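Octopine dehydrogenase (Pecten maximus, PDB 3IQD) catalyses the NADH-dependent reductive condensation of L-arginine with pyruvate to give D-octopine, and the reverse oxidation. Local coordinates at residues F141-W146 against G161-L166; G10-H15 against A147-E152; L204-S209 against D271-Y276. All coordinates share one frame; numbering follows the deposited sequence.

Contact 1: residues F141-W146 against G161-L166; sequences FETLPW and GTKSVL. With NAI (1,4-dihydronicotinamide adenine dinucleotide), chain B; AG2 (agmatine), chain C.
F141 and L166 meet where the strand 137-141 runs out: F141 CD2 lies 3.9 Å from L166 CD2, the two side chains crossing at about a right angle. E142 follows. Its CG sits between the backbone N and the carbonyl carbon (chi1 49°), and the chain runs out straight from there, crossing L166 at a slant. E142 OE1 stands 2.8 Å from NH2 of agmatine, while OE2 takes a hydrogen bond from the backbone N of A167 and lies beside L166 CA. Putting an alanine here removes both oxygens, so the agmatine guanidinium would probably lose its facing negative charge and A167 N its side-chain acceptor. T143, a pyruvate-binding residue, turns CG2 into the second segment, 3.6 Å from L166 CD1 and close to K163 CE; its CB faces the agmatine chain. L144 instead packs CB against the nicotinamide ring of NADH. P145 O receives a nearly straight hydrogen bond from K163 N (2.8 Å, 171°), and P145 CD rests on L166 CD2. W146 then forms an antiparallel non-hydrogen-bonded pair with T162, whose CB sits at the indole edge, 3.6 Å from W146 CD1. The loop lines the nicotinamide and agmatine pockets and joins strands 137-141 and 146-150, both antiparallel neighbours of 161-171. Helix 180-188 packs on F141 and P145, and helix 12-22 on W146.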
# COMPACT_ATOMS: atom_id res chain seq x y z
N PHE A 141 -3.18 4.38 -4.19
CA PHE A 141 -4.10 3.25 -4.31
C PHE A 141 -4.06 2.37 -3.08
O PHE A 141 -2.98 2.08 -2.55
CB PHE A 141 -3.77 2.42 -5.55
CG PHE A 141 -4.33 2.98 -6.83
CD1 PHE A 141 -3.64 3.96 -7.54
CD2 PHE A 141 -5.55 2.52 -7.33
CE1 PHE A 141 -4.16 4.48 -8.73
CE2 PHE A 141 -6.09 3.04 -8.52
CZ PHE A 141 -5.39 4.02 -9.22
N GLU A 142 -5.24 1.93 -2.63
CA GLU A 142 -5.40 1.17 -1.38
C GLU A 142 -4.57 -0.12 -1.29
O GLU A 142 -3.89 -0.36 -0.29
CB GLU A 142 -6.88 0.90 -1.08
CG GLU A 142 -7.70 0.33 -2.25
CD GLU A 142 -9.17 0.07 -1.90
OE1 GLU A 142 -9.54 0.14 -0.70
OE2 GLU A 142 -9.96 -0.22 -2.82
N THR A 143 -4.63 -0.93 -2.34
CA THR A 143 -3.89 -2.19 -2.43
C THR A 143 -3.52 -2.46 -3.89
O THR A 143 -3.75 -1.61 -4.75
CB THR A 143 -4.69 -3.38 -1.80
OG1 THR A 143 -3.87 -4.55 -1.73
CG2 THR A 143 -5.95 -3.70 -2.58
N LEU A 144 -2.94 -3.61 -4.18
CA LEU A 144 -2.62 -3.98 -5.56
C LEU A 144 -3.87 -4.50 -6.27
O LEU A 144 -4.58 -5.35 -5.73
CB LEU A 144 -1.49 -5.02 -5.60
CG LEU A 144 -0.82 -5.31 -6.94
CD1 LEU A 144 0.13 -4.19 -7.36
CD2 LEU A 144 -0.08 -6.63 -6.87
N PRO A 145 -4.16 -3.96 -7.47
CA PRO A 145 -5.32 -4.37 -8.29
C PRO A 145 -5.49 -5.89 -8.45
O PRO A 145 -6.62 -6.38 -8.50
CB PRO A 145 -5.04 -3.72 -9.66
CG PRO A 145 -3.71 -3.04 -9.55
CD PRO A 145 -3.41 -2.86 -8.11
N TRP A 146 -4.38 -6.62 -8.52
CA TRP A 146 -4.43 -8.05 -8.80
C TRP A 146 -3.81 -8.87 -7.69
O TRP A 146 -3.02 -8.37 -6.89
CB TRP A 146 -3.70 -8.38 -10.11
CG TRP A 146 -3.78 -7.30 -11.13
CD1 TRP A 146 -4.78 -7.11 -12.05
CD2 TRP A 146 -2.85 -6.23 -11.34
NE1 TRP A 146 -4.52 -6.01 -12.82
CE2 TRP A 146 -3.34 -5.45 -12.40
CE3 TRP A 146 -1.64 -5.87 -10.73
CZ2 TRP A 146 -2.66 -4.32 -12.87
CZ3 TRP A 146 -0.97 -4.76 -11.19
CH2 TRP A 146 -1.48 -3.99 -12.26
N GLY A 161 -6.26 -13.58 -9.71
CA GLY A 161 -7.54 -12.90 -9.52
C GLY A 161 -7.32 -11.40 -9.59
O GLY A 161 -6.24 -10.91 -9.26
N THR A 162 -8.35 -10.67 -10.01
CA THR A 162 -8.25 -9.22 -10.11
C THR A 162 -9.47 -8.53 -9.49
O THR A 162 -10.61 -8.89 -9.78
CB THR A 162 -7.97 -8.75 -11.58
OG1 THR A 162 -8.55 -7.46 -11.80
CG2 THR A 162 -8.53 -9.74 -12.61
N LYS A 163 -9.21 -7.56 -8.61
CA LYS A 163 -10.25 -6.95 -7.77
C LYS A 163 -11.37 -6.28 -8.55
O LYS A 163 -11.13 -5.74 -9.63
CB LYS A 163 -9.63 -5.98 -6.75
CG LYS A 163 -8.85 -6.68 -5.64
CD LYS A 163 -8.72 -5.82 -4.39
CE LYS A 163 -8.28 -6.65 -3.19
NZ LYS A 163 -9.36 -7.55 -2.68
N SER A 164 -12.58 -6.33 -8.01
CA SER A 164 -13.75 -5.80 -8.70
C SER A 164 -13.74 -4.28 -8.67
O SER A 164 -13.96 -3.62 -9.69
CB SER A 164 -15.04 -6.33 -8.07
OG SER A 164 -15.25 -7.70 -8.38
N VAL A 165 -13.49 -3.74 -7.48
CA VAL A 165 -13.40 -2.30 -7.28
C VAL A 165 -12.10 -1.98 -6.56
O VAL A 165 -11.57 -2.82 -5.83
CB VAL A 165 -14.62 -1.73 -6.50
CG1 VAL A 165 -15.87 -1.77 -7.36
CG2 VAL A 165 -14.83 -2.45 -5.18
N LEU A 166 -11.59 -0.78 -6.78
CA LEU A 166 -10.41 -0.31 -6.07
C LEU A 166 -10.45 1.20 -5.93
O LEU A 166 -10.81 1.90 -6.88
CB LEU A 166 -9.13 -0.76 -6.78
CG LEU A 166 -7.92 -0.98 -5.87
CD1 LEU A 166 -8.16 -2.20 -4.99
CD2 LEU A 166 -6.64 -1.15 -6.69
PA NAI B . 7.52 -8.07 -4.93
O1A NAI B . 7.95 -8.68 -3.64
O2A NAI B . 7.27 -9.08 -5.98
O5B NAI B . 8.63 -7.03 -5.40
C5B NAI B . 10.00 -7.36 -5.44
C4B NAI B . 10.70 -6.15 -6.02
O4B NAI B . 11.07 -5.25 -5.00
C3B NAI B . 11.97 -6.49 -6.77
O3B NAI B . 11.70 -6.81 -8.10
C2B NAI B . 12.75 -5.20 -6.65
O2B NAI B . 12.45 -4.34 -7.73
C1B NAI B . 12.28 -4.59 -5.34
N9A NAI B . 13.30 -4.82 -4.30
C8A NAI B . 13.47 -5.95 -3.53
N7A NAI B . 14.52 -5.77 -2.70
C5A NAI B . 15.04 -4.54 -2.94
C6A NAI B . 16.12 -3.85 -2.37
N6A NAI B . 16.58 -4.24 -1.19
N1A NAI B . 16.42 -2.58 -2.82
C2A NAI B . 15.65 -1.99 -3.82
N3A NAI B . 14.58 -2.68 -4.37
C4A NAI B . 14.28 -3.94 -3.94
O3 NAI B . 6.22 -7.15 -4.69
PN NAI B . 4.85 -7.34 -5.52
O1N NAI B . 4.44 -8.76 -5.42
O2N NAI B . 4.95 -6.72 -6.87
O5D NAI B . 3.86 -6.47 -4.61
C5D NAI B . 4.00 -5.06 -4.55
C4D NAI B . 3.29 -4.54 -3.31
O4D NAI B . 1.91 -4.84 -3.40
C3D NAI B . 3.82 -5.19 -2.05
O3D NAI B . 4.01 -4.19 -1.08
C2D NAI B . 2.74 -6.15 -1.60
O2D NAI B . 2.60 -6.13 -0.20
C1D NAI B . 1.48 -5.63 -2.30
N1N NAI B . 0.56 -6.70 -2.75
C2N NAI B . 0.99 -7.83 -3.41
C3N NAI B . 0.08 -8.81 -3.81
C7N NAI B . 0.45 -9.77 -4.92
O7N NAI B . 1.77 -9.80 -5.41
N7N NAI B . -0.50 -10.57 -5.41
C4N NAI B . -1.28 -8.63 -3.54
C5N NAI B . -1.72 -7.48 -2.88
C6N NAI B . -0.78 -6.52 -2.50
N AG2 C . -2.86 -5.96 2.92
CA AG2 C . -3.58 -5.08 1.95
CB AG2 C . -5.09 -5.19 2.18
CG AG2 C . -5.92 -4.19 1.38
CD AG2 C . -6.15 -2.90 2.16
NE AG2 C . -7.51 -2.39 2.00
CZ AG2 C . -7.84 -1.10 2.06
NH1 AG2 C . -6.92 -0.17 2.28
NH2 AG2 C . -9.11 -0.74 1.89

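Contact 2: residues G10-H15 against A147-E152; sequences GGNGAH and ACRIKE. With NAI (1,4-dihydronicotinamide adenine dinucleotide), chain B.
N12 and I150 join the glycine-rich turn of the Rossmann-type NADH site to strand 146-150. G10 to G13 bind NADH, and G11 is the N-cap of helix 12-22. The hydrogen bonds centre on the N12 amide. N12 CG lies anti to its carbonyl carbon (chi1 -57°), which puts the amide between the strand and the phosphate. N12 OD1 accepts a hydrogen bond from I150 N at 2.8 Å (155°), while N12 ND2 donates to O1N of the cofactor, also at 2.8 Å. The strand backbone therefore helps to fix the turn of the amide toward the nicotinamide-side phosphate. Backbone amides at the start of the helix add to this grip: N12 N binds O2A, and G13 N binds O2N at 2.7 Å. The strand contributes C148 O, which takes a weak bond from the carboxamide N7N. Van der Waals and ring contacts come next. C148 SG lies 3.7 Å from N12 CB. I150 CD1 makes a CH-pi contact over one face of the H15 ring, and W42 stacks on H15. Hydrogen bonds also fix the imidazole: G154 N pairs with NE2. H15 ND1 donates to G11 O at 2.8 Å, and H15 N reaches this same oxygen from the opposite face of the carbonyl plane.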
# COMPACT_ATOMS: atom_id res chain seq x y z
N GLY A 10 10.37 -4.46 -10.21
CA GLY A 10 10.54 -5.70 -10.97
C GLY A 10 9.85 -6.89 -10.31
O GLY A 10 10.19 -8.04 -10.57
N GLY A 11 8.88 -6.60 -9.45
CA GLY A 11 8.14 -7.64 -8.75
C GLY A 11 6.95 -8.16 -9.54
O GLY A 11 6.82 -7.89 -10.73
N ASN A 12 6.09 -8.92 -8.86
CA ASN A 12 4.86 -9.42 -9.47
C ASN A 12 4.03 -8.29 -10.08
O ASN A 12 3.63 -8.37 -11.24
CB ASN A 12 4.02 -10.19 -8.43
CG ASN A 12 4.78 -11.35 -7.80
OD1 ASN A 12 5.32 -12.21 -8.50
ND2 ASN A 12 4.81 -11.37 -6.47
N GLY A 13 3.80 -7.24 -9.29
CA GLY A 13 3.02 -6.10 -9.74
C GLY A 13 3.61 -5.39 -10.94
O GLY A 13 2.89 -5.09 -11.90
N ALA A 14 4.91 -5.13 -10.89
CA ALA A 14 5.63 -4.46 -11.97
C ALA A 14 5.53 -5.23 -13.28
O ALA A 14 5.30 -4.64 -14.35
CB ALA A 14 7.08 -4.27 -11.59
N HIS A 15 5.72 -6.55 -13.20
CA HIS A 15 5.53 -7.42 -14.35
C HIS A 15 4.12 -7.29 -14.91
O HIS A 15 3.94 -7.11 -16.11
CB HIS A 15 5.81 -8.88 -13.98
CG HIS A 15 7.25 -9.25 -14.01
ND1 HIS A 15 8.15 -8.81 -13.06
CD2 HIS A 15 7.96 -10.02 -14.87
CE1 HIS A 15 9.35 -9.31 -13.33
NE2 HIS A 15 9.26 -10.05 -14.42
N ALA A 147 -4.19 -10.15 -7.64
CA ALA A 147 -3.42 -11.16 -6.95
C ALA A 147 -2.58 -11.81 -8.05
O ALA A 147 -3.12 -12.48 -8.93
CB ALA A 147 -4.33 -12.17 -6.28
N CYS A 148 -1.27 -11.58 -8.01
CA CYS A 148 -0.40 -12.03 -9.09
C CYS A 148 0.92 -12.67 -8.64
O CYS A 148 1.42 -12.39 -7.55
CB CYS A 148 -0.12 -10.88 -10.06
SG CYS A 148 0.48 -9.37 -9.29
N ARG A 149 1.47 -13.53 -9.50
CA ARG A 149 2.76 -14.14 -9.26
C ARG A 149 3.54 -14.33 -10.57
O ARG A 149 2.97 -14.73 -11.59
CB ARG A 149 2.61 -15.48 -8.52
CG ARG A 149 3.90 -15.99 -7.91
CD ARG A 149 3.70 -16.35 -6.44
NE ARG A 149 3.23 -17.72 -6.25
CZ ARG A 149 2.49 -18.14 -5.22
NH1 ARG A 149 2.10 -17.28 -4.28
NH2 ARG A 149 2.13 -19.41 -5.14
N ILE A 150 4.83 -14.00 -10.54
CA ILE A 150 5.74 -14.27 -11.65
C ILE A 150 5.89 -15.78 -11.80
O ILE A 150 6.03 -16.50 -10.81
CB ILE A 150 7.12 -13.63 -11.39
CG1 ILE A 150 7.02 -12.10 -11.36
CG2 ILE A 150 8.13 -14.09 -12.43
CD1 ILE A 150 8.17 -11.41 -10.65
N LYS A 151 5.86 -16.25 -13.05
CA LYS A 151 6.08 -17.66 -13.32
C LYS A 151 7.44 -17.89 -13.97
O LYS A 151 8.11 -18.90 -13.73
CB LYS A 151 4.94 -18.24 -14.17
CG LYS A 151 3.65 -18.45 -13.38
CD LYS A 151 3.02 -19.83 -13.64
CE LYS A 151 2.03 -19.80 -14.80
NZ LYS A 151 1.12 -20.98 -14.77
N GLU A 152 7.85 -16.92 -14.79
CA GLU A 152 9.12 -16.94 -15.48
C GLU A 152 9.60 -15.49 -15.50
O GLU A 152 9.00 -14.64 -16.16
CB GLU A 152 8.92 -17.49 -16.89
CG GLU A 152 10.18 -17.89 -17.65
CD GLU A 152 9.85 -18.72 -18.89
OE1 GLU A 152 9.79 -19.97 -18.77
OE2 GLU A 152 9.66 -18.14 -19.98
PA NAI B . 7.52 -8.07 -4.93
O1A NAI B . 7.95 -8.68 -3.64
O2A NAI B . 7.27 -9.08 -5.98
O5B NAI B . 8.63 -7.03 -5.40
C5B NAI B . 10.00 -7.36 -5.44
C4B NAI B . 10.70 -6.15 -6.02
O4B NAI B . 11.07 -5.25 -5.00
C3B NAI B . 11.97 -6.49 -6.77
O3B NAI B . 11.70 -6.81 -8.10
C2B NAI B . 12.75 -5.20 -6.65
O2B NAI B . 12.45 -4.34 -7.73
C1B NAI B . 12.28 -4.59 -5.34
N9A NAI B . 13.30 -4.82 -4.30
C8A NAI B . 13.47 -5.95 -3.53
N7A NAI B . 14.52 -5.77 -2.70
C5A NAI B . 15.04 -4.54 -2.94
C6A NAI B . 16.12 -3.85 -2.37
N6A NAI B . 16.58 -4.24 -1.19
N1A NAI B . 16.42 -2.58 -2.82
C2A NAI B . 15.65 -1.99 -3.82
N3A NAI B . 14.58 -2.68 -4.37
C4A NAI B . 14.28 -3.94 -3.94
O3 NAI B . 6.22 -7.15 -4.69
PN NAI B . 4.85 -7.34 -5.52
O1N NAI B . 4.44 -8.76 -5.42
O2N NAI B . 4.95 -6.72 -6.87
O5D NAI B . 3.86 -6.47 -4.61
C5D NAI B . 4.00 -5.06 -4.55
C4D NAI B . 3.29 -4.54 -3.31
O4D NAI B . 1.91 -4.84 -3.40
C3D NAI B . 3.82 -5.19 -2.05
O3D NAI B . 4.01 -4.19 -1.08
C2D NAI B . 2.74 -6.15 -1.60
O2D NAI B . 2.60 -6.13 -0.20
C1D NAI B . 1.48 -5.63 -2.30
N1N NAI B . 0.56 -6.70 -2.75
C2N NAI B . 0.99 -7.83 -3.41
C3N NAI B . 0.08 -8.81 -3.81
C7N NAI B . 0.45 -9.77 -4.92
O7N NAI B . 1.77 -9.80 -5.41
N7N NAI B . -0.50 -10.57 -5.41
C4N NAI B . -1.28 -8.63 -3.54
C5N NAI B . -1.72 -7.48 -2.88
C6N NAI B . -0.78 -6.52 -2.50

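Contact 3: residues L204-S209 against D271-Y276; sequences LIMSYS and DDKDIY. Unlike the reference sequence in segment 271-276: D272 (reference Val). With AG2 (agmatine), chain C.
The end of helix 200-205 and the turn after it contribute M206 and S207 to the agmatine pocket, and here Y208, M206 and I205 pack against the chain leading into helix 275-283. A type I beta turn runs from I205 to Y208, and Y208 leaves helical geometry with a positive phi (44°). From here the CB bond points toward the second segment, and CG lies anti to the carbonyl carbon (chi1 -67°). Y208 OH donates a hydrogen bond to K273 O, which lies at the ring edge in the ring plane. I275 covers one face of the ring. I275 CD1 makes a CH-pi contact 4.1 Å from the Y208 ring centroid. So I275 packs on one face, M206 O lies over the rim of the other, and the hydroxyl is bonded.

The M206 chain is bent at chi2 and chi3. The bends carry M206 SD past D272 CA, at 3.9 Å, and bring M206 CE to K273 CG, at 3.7 Å. D272 stands where the reference sequence has valine. D272 OD2 lies against I205 CG2, the two side chains crossing at about a right angle. Both I205 and D272 also touch helix 240-263. Beyond the segments, K273 NZ forms a salt bridge with E281, and I275 N is hydrogen-bonded to S250 OG.

M206 O accepts a hydrogen bond from agmatine NH1 at 3.1 Å. A backbone carbonyl at a helix end thus meets the guanidinium in the alpha-helical domain of this opine dehydrogenase, whose M206 binds L-arginine.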
# COMPACT_ATOMS: atom_id res chain seq x y z
N LEU A 204 -5.31 6.85 3.57
CA LEU A 204 -4.23 6.42 4.46
C LEU A 204 -4.79 5.70 5.69
O LEU A 204 -4.32 4.62 6.05
CB LEU A 204 -3.37 7.63 4.87
CG LEU A 204 -2.13 7.48 5.76
CD1 LEU A 204 -1.22 8.65 5.52
CD2 LEU A 204 -2.48 7.39 7.24
N ILE A 205 -5.79 6.30 6.33
CA ILE A 205 -6.42 5.72 7.52
C ILE A 205 -7.19 4.43 7.18
O ILE A 205 -7.12 3.45 7.92
CB ILE A 205 -7.35 6.74 8.23
CG1 ILE A 205 -6.54 7.97 8.67
CG2 ILE A 205 -8.02 6.11 9.44
CD1 ILE A 205 -7.39 9.20 8.97
N MET A 206 -7.89 4.42 6.05
CA MET A 206 -8.65 3.26 5.59
C MET A 206 -7.77 2.06 5.23
O MET A 206 -8.28 0.99 4.87
CB MET A 206 -9.54 3.63 4.41
CG MET A 206 -10.76 4.46 4.80
SD MET A 206 -11.82 3.61 5.97
CE MET A 206 -12.48 2.32 4.93
N SER A 207 -6.45 2.25 5.33
CA SER A 207 -5.50 1.15 5.17
C SER A 207 -5.67 0.11 6.26
O SER A 207 -5.28 -1.05 6.09
CB SER A 207 -4.07 1.69 5.20
OG SER A 207 -3.82 2.50 4.07
N TYR A 208 -6.28 0.52 7.37
CA TYR A 208 -6.47 -0.33 8.53
C TYR A 208 -5.18 -1.10 8.80
O TYR A 208 -5.18 -2.34 8.87
CB TYR A 208 -7.64 -1.30 8.30
CG TYR A 208 -9.01 -0.67 8.20
CD1 TYR A 208 -9.37 0.41 9.01
CD2 TYR A 208 -9.97 -1.18 7.32
CE1 TYR A 208 -10.64 0.98 8.93
CE2 TYR A 208 -11.24 -0.62 7.24
CZ TYR A 208 -11.57 0.46 8.04
OH TYR A 208 -12.82 1.01 7.95
N SER A 209 -4.08 -0.36 8.93
CA SER A 209 -2.75 -0.95 9.11
C SER A 209 -2.68 -1.89 10.30
O SER A 209 -1.83 -2.78 10.36
CB SER A 209 -1.69 0.14 9.24
OG SER A 209 -1.59 0.89 8.05
N ASP A 271 -15.73 9.57 4.67
CA ASP A 271 -15.72 8.21 4.13
C ASP A 271 -14.88 7.25 4.96
O ASP A 271 -14.72 6.09 4.59
CB ASP A 271 -15.28 8.19 2.66
CG ASP A 271 -16.38 8.59 1.71
OD1 ASP A 271 -17.38 9.21 2.13
OD2 ASP A 271 -16.25 8.29 0.50
N ASP A 272 -14.33 7.73 6.08
CA ASP A 272 -13.78 6.83 7.09
C ASP A 272 -14.92 6.10 7.76
O ASP A 272 -15.75 6.71 8.45
CB ASP A 272 -13.00 7.60 8.15
CG ASP A 272 -11.64 7.99 7.68
OD1 ASP A 272 -11.50 9.07 7.05
OD2 ASP A 272 -10.70 7.20 7.94
N LYS A 273 -14.97 4.80 7.53
CA LYS A 273 -16.07 3.97 8.00
C LYS A 273 -15.58 2.84 8.89
O LYS A 273 -14.38 2.60 8.99
CB LYS A 273 -16.89 3.44 6.81
CG LYS A 273 -16.05 2.96 5.62
CD LYS A 273 -16.91 2.75 4.36
CE LYS A 273 -17.34 4.08 3.74
NZ LYS A 273 -18.47 3.92 2.79
N ASP A 274 -16.52 2.18 9.55
CA ASP A 274 -16.22 1.02 10.37
C ASP A 274 -15.65 -0.07 9.49
O ASP A 274 -16.07 -0.25 8.35
CB ASP A 274 -17.49 0.50 11.05
CG ASP A 274 -17.69 1.09 12.44
OD1 ASP A 274 -18.71 1.77 12.65
OD2 ASP A 274 -16.81 0.86 13.31
N ILE A 275 -14.68 -0.80 10.04
CA ILE A 275 -14.11 -1.96 9.36
C ILE A 275 -15.21 -2.97 9.00
O ILE A 275 -15.17 -3.57 7.92
CB ILE A 275 -12.98 -2.60 10.21
CG1 ILE A 275 -12.21 -3.63 9.38
CG2 ILE A 275 -13.51 -3.18 11.53
CD1 ILE A 275 -10.78 -3.81 9.83
N TYR A 276 -16.19 -3.13 9.89
CA TYR A 276 -17.33 -4.01 9.65
C TYR A 276 -18.16 -3.50 8.49
O TYR A 276 -18.55 -4.26 7.60
CB TYR A 276 -18.18 -4.13 10.92
CG TYR A 276 -19.49 -4.86 10.74
CD1 TYR A 276 -19.53 -6.12 10.14
CD2 TYR A 276 -20.68 -4.31 11.18
CE1 TYR A 276 -20.72 -6.80 9.97
CE2 TYR A 276 -21.89 -4.99 11.03
CZ TYR A 276 -21.90 -6.23 10.42
OH TYR A 276 -23.08 -6.91 10.25
N AG2 C . -2.86 -5.96 2.92
CA AG2 C . -3.58 -5.08 1.95
CB AG2 C . -5.09 -5.19 2.18
CG AG2 C . -5.92 -4.19 1.38
CD AG2 C . -6.15 -2.90 2.16
NE AG2 C . -7.51 -2.39 2.00
CZ AG2 C . -7.84 -1.10 2.06
NH1 AG2 C . -6.92 -0.17 2.28
NH2 AG2 C . -9.11 -0.74 1.89

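In the fold
Contacts 1 and 2 adjoin, their centres 14 Å apart, and both touch NADH. Strands 146-150 and 161-171 tie them: G161 O and A147 N lie 2.7 Å apart, a probable hydrogen bond, and W146 CZ3 packs on G13 O at 3.9 Å. Contact 2 holds the diphosphate, and contact 1 touches the nicotinamide and reaches on to agmatine. Contact 3 does not touch contact 1; their nearest atoms are about 5 Å apart, and agmatine lies between them and touches residues of each. Contacts 2 and 3 lie on opposite sides of the chain's centre, their centres about 27 Å apart. The catalytic H212 follows closely on segment 204-209.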